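Local coordinates for uncharacterized protein BAD_0989 (Bifidobacterium adolescentis ATCC 15703, PDB 3CYM) that is uncharacterised but, as a ribonuclease D-like protein with an HRDC domain, probably binds nucleic acid and trims it as a 3'-5' exonuclease, at residues A[409-414]-A[422-427]. Sequence-based numbering, arbitrary orientation.
Sequences RFLSEQ and SLVAES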
ATOM      1  N   ARG A 409     -25.935  -5.708 -12.903  1.00 23.48           N
ATOM      2  CA  ARG A 409     -24.919  -6.520 -13.586  1.00 24.86           C
ATOM      3  C   ARG A 409     -23.629  -5.745 -13.872  1.00 24.99           C
ATOM      4  O   ARG A 409     -22.535  -6.251 -13.603  1.00 28.22           O
ATOM      5  CB  ARG A 409     -25.482  -7.162 -14.868  1.00 29.72           C
ATOM      6  CG  ARG A 409     -24.467  -7.984 -15.688  1.00 36.61           C
ATOM      7  CD  ARG A 409     -25.090  -8.635 -16.928  1.00 47.34           C
ATOM      8  NE  ARG A 409     -25.852  -7.687 -17.746  1.00 60.09           N
ATOM      9  CZ  ARG A 409     -26.330  -7.941 -18.964  1.00 63.25           C
ATOM     10  NH1 ARG A 409     -26.124  -9.118 -19.544  1.00 65.71           N
ATOM     11  NH2 ARG A 409     -27.013  -7.006 -19.613  1.00 62.19           N
ATOM     12  N   PHE A 410     -23.762  -4.524 -14.404  1.00 25.61           N
ATOM     13  CA  PHE A 410     -22.610  -3.661 -14.701  1.00 23.04           C
ATOM     14  C   PHE A 410     -21.763  -3.422 -13.465  1.00 22.84           C
ATOM     15  O   PHE A 410     -20.539  -3.485 -13.536  1.00 24.44           O
ATOM     16  CB  PHE A 410     -23.047  -2.304 -15.279  1.00 24.07           C
ATOM     17  CG  PHE A 410     -21.899  -1.442 -15.762  1.00 30.20           C
ATOM     18  CD1 PHE A 410     -21.461  -1.524 -17.081  1.00 32.41           C
ATOM     19  CD2 PHE A 410     -21.257  -0.547 -14.902  1.00 31.75           C
ATOM     20  CE1 PHE A 410     -20.401  -0.741 -17.531  1.00 31.43           C
ATOM     21  CE2 PHE A 410     -20.196   0.234 -15.344  1.00 32.34           C
ATOM     22  CZ  PHE A 410     -19.772   0.145 -16.661  1.00 36.22           C
ATOM     23  N   LEU A 411     -22.427  -3.140 -12.344  1.00 24.13           N
ATOM     24  CA  LEU A 411     -21.750  -2.850 -11.078  1.00 23.68           C
ATOM     25  C   LEU A 411     -21.019  -4.061 -10.539  1.00 21.78           C
ATOM     26  O   LEU A 411     -19.917  -3.939 -10.006  1.00 27.95           O
ATOM     27  CB  LEU A 411     -22.753  -2.331 -10.047  1.00 18.91           C
ATOM     28  CG  LEU A 411     -22.821  -0.833  -9.740  1.00 15.10           C
ATOM     29  CD1 LEU A 411     -22.491   0.080 -10.916  1.00 18.51           C
ATOM     30  CD2 LEU A 411     -24.186  -0.536  -9.158  1.00  5.95           C
ATOM     31  N   SER A 412     -21.643  -5.224 -10.696  1.00 25.72           N
ATOM     32  CA  SER A 412     -21.061  -6.506 -10.315  1.00 22.48           C
ATOM     33  C   SER A 412     -19.809  -6.801 -11.151  1.00 22.59           C
ATOM     34  O   SER A 412     -18.738  -7.075 -10.598  1.00 23.97           O
ATOM     35  CB  SER A 412     -22.106  -7.615 -10.477  1.00 21.36           C
ATOM     36  OG  SER A 412     -22.058  -8.524  -9.397  1.00 28.37           O
ATOM     37  N   GLU A 413     -19.939  -6.701 -12.474  1.00 25.11           N
ATOM     38  CA  GLU A 413     -18.813  -6.874 -13.407  1.00 26.01           C
ATOM     39  C   GLU A 413     -17.665  -5.864 -13.209  1.00 27.37           C
ATOM     40  O   GLU A 413     -16.532  -6.125 -13.618  1.00 30.46           O
ATOM     41  CB  GLU A 413     -19.311  -6.878 -14.864  1.00 25.46           C
ATOM     42  CG  GLU A 413     -19.753  -8.267 -15.355  1.00 40.66           C
ATOM     43  CD  GLU A 413     -20.668  -8.238 -16.580  1.00 48.00           C
ATOM     44  OE1 GLU A 413     -21.240  -9.302 -16.911  1.00 46.22           O
ATOM     45  OE2 GLU A 413     -20.824  -7.166 -17.210  1.00 52.19           O
ATOM     46  N   GLN A 414     -17.965  -4.726 -12.578  1.00 25.65           N
ATOM     47  CA  GLN A 414     -16.952  -3.733 -12.204  1.00 27.27           C
ATOM     48  C   GLN A 414     -16.101  -4.202 -11.025  1.00 21.19           C
ATOM     49  O   GLN A 414     -14.939  -3.804 -10.882  1.00 22.49           O
ATOM     50  CB  GLN A 414     -17.601  -2.382 -11.869  1.00 26.67           C
ATOM     51  CG  GLN A 414     -18.032  -1.566 -13.076  1.00 25.24           C
ATOM     52  CD  GLN A 414     -16.870  -0.900 -13.789  1.00 28.06           C
ATOM     53  OE1 GLN A 414     -16.285   0.050 -13.282  1.00 17.91           O
ATOM     54  NE2 GLN A 414     -16.538  -1.395 -14.972  1.00 17.93           N
ATOM     55  N   SER A 422     -26.847  -5.127  -3.979  1.00 14.23           N
ATOM     56  CA  SER A 422     -28.161  -5.260  -3.352  1.00 14.15           C
ATOM     57  C   SER A 422     -28.659  -3.998  -2.650  1.00 15.89           C
ATOM     58  O   SER A 422     -29.850  -3.715  -2.662  1.00 18.19           O
ATOM     59  CB  SER A 422     -28.144  -6.413  -2.360  1.00 17.87           C
ATOM     60  OG  SER A 422     -27.904  -7.633  -3.035  1.00 20.30           O
ATOM     61  N   LEU A 423     -27.741  -3.247  -2.046  1.00 17.61           N
ATOM     62  CA  LEU A 423     -28.074  -1.999  -1.364  1.00 16.63           C
ATOM     63  C   LEU A 423     -28.306  -0.843  -2.335  1.00 16.39           C
ATOM     64  O   LEU A 423     -29.133   0.025  -2.091  1.00 17.45           O
ATOM     65  CB  LEU A 423     -26.968  -1.632  -0.371  1.00 18.20           C
ATOM     66  CG  LEU A 423     -27.192  -0.495   0.625  1.00 19.43           C
ATOM     67  CD1 LEU A 423     -28.374  -0.779   1.560  1.00 19.85           C
ATOM     68  CD2 LEU A 423     -25.921  -0.237   1.408  1.00  9.43           C
ATOM     69  N   VAL A 424     -27.595  -0.849  -3.451  1.00 16.96           N
ATOM     70  CA  VAL A 424     -27.454   0.365  -4.242  1.00 19.26           C
ATOM     71  C   VAL A 424     -28.176   0.334  -5.594  1.00 19.74           C
ATOM     72  O   VAL A 424     -28.798   1.322  -5.974  1.00 23.15           O
ATOM     73  CB  VAL A 424     -25.927   0.754  -4.338  1.00 20.80           C
ATOM     74  CG1 VAL A 424     -25.468   1.153  -5.734  1.00 12.58           C
ATOM     75  CG2 VAL A 424     -25.562   1.788  -3.278  1.00 13.76           C
ATOM     76  N   ALA A 425     -28.118  -0.803  -6.285  1.00 17.15           N
ATOM     77  CA  ALA A 425     -28.390  -0.862  -7.727  1.00 18.76           C
ATOM     78  C   ALA A 425     -29.766  -0.381  -8.184  1.00 16.47           C
ATOM     79  O   ALA A 425     -29.874   0.296  -9.205  1.00 22.47           O
ATOM     80  CB  ALA A 425     -28.114  -2.248  -8.254  1.00 22.31           C
ATOM     81  N   GLU A 426     -30.804  -0.702  -7.416  1.00 20.02           N
ATOM     82  CA  GLU A 426     -32.171  -0.320  -7.785  1.00 20.94           C
ATOM     83  C   GLU A 426     -32.380   1.183  -7.674  1.00 18.15           C
ATOM     84  O   GLU A 426     -32.968   1.801  -8.574  1.00 23.78           O
ATOM     85  CB  GLU A 426     -33.217  -1.063  -6.940  1.00 19.79           C
ATOM     86  CG  GLU A 426     -34.627  -0.966  -7.518  1.00 20.44           C
ATOM     87  CD  GLU A 426     -35.692  -1.610  -6.655  1.00 22.47           C
ATOM     88  OE1 GLU A 426     -36.890  -1.408  -6.928  1.00 24.25           O
ATOM     89  OE2 GLU A 426     -35.341  -2.315  -5.697  1.00 19.20           O
ATOM     90  N   SER A 427     -31.894   1.763  -6.578  1.00 13.06           N
ATOM     91  CA  SER A 427     -32.002   3.204  -6.372  0.50 12.93           C
ATOM     92  C   SER A 427     -31.182   3.960  -7.411  1.00 11.76           C
ATOM     93  O   SER A 427     -31.572   5.037  -7.834  1.00 16.59           O
ATOM     94  CB  SER A 427     -31.583   3.594  -4.954  0.50 13.77           C
ATOM     95  OG  SER A 427     -32.615   3.309  -4.026  0.50 18.47           O
TER
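Leu-411 reaches across from helix 407-414 and lays one methyl, CD2, against Val-424 and Ala-425, neighbours on helix 418-433. CD2 lies 4.0 Å from Val-424 CG1 and 4.4 Å from Ala-425 CB, so both close approaches are made by this one branch. The leucine and valine side chains meet at about a right angle, methyl against methyl. Neither sits in a staggered rotation, with chi1 of -102° for Leu-411 and 135° for Val-424, which leaves the exact places of the touching methyls somewhat doubtful. The closest CA atoms of the two segments are those of Leu-411 and Ala-425, 7.7 Å apart, with the CB of Ala-425 directed toward the leucine's helix. No hydrogen bond or charge pair joins the two segments; the contact is small, buried and wholly apolar. Ala-425 also touches Val-407 and Ala-408, about one turn earlier on the helix of Leu-411. Other helices add to the packing: Leu-411 touches Leu-396 of helix 390-397, and Val-424 packs on Ile-376 of helix 360-380. Two consecutive helices joined by a short connection thus close over a shared apolar core, consistent with the all-helical, HRDC-like C-terminal domain of ribonuclease D-type exonucleases.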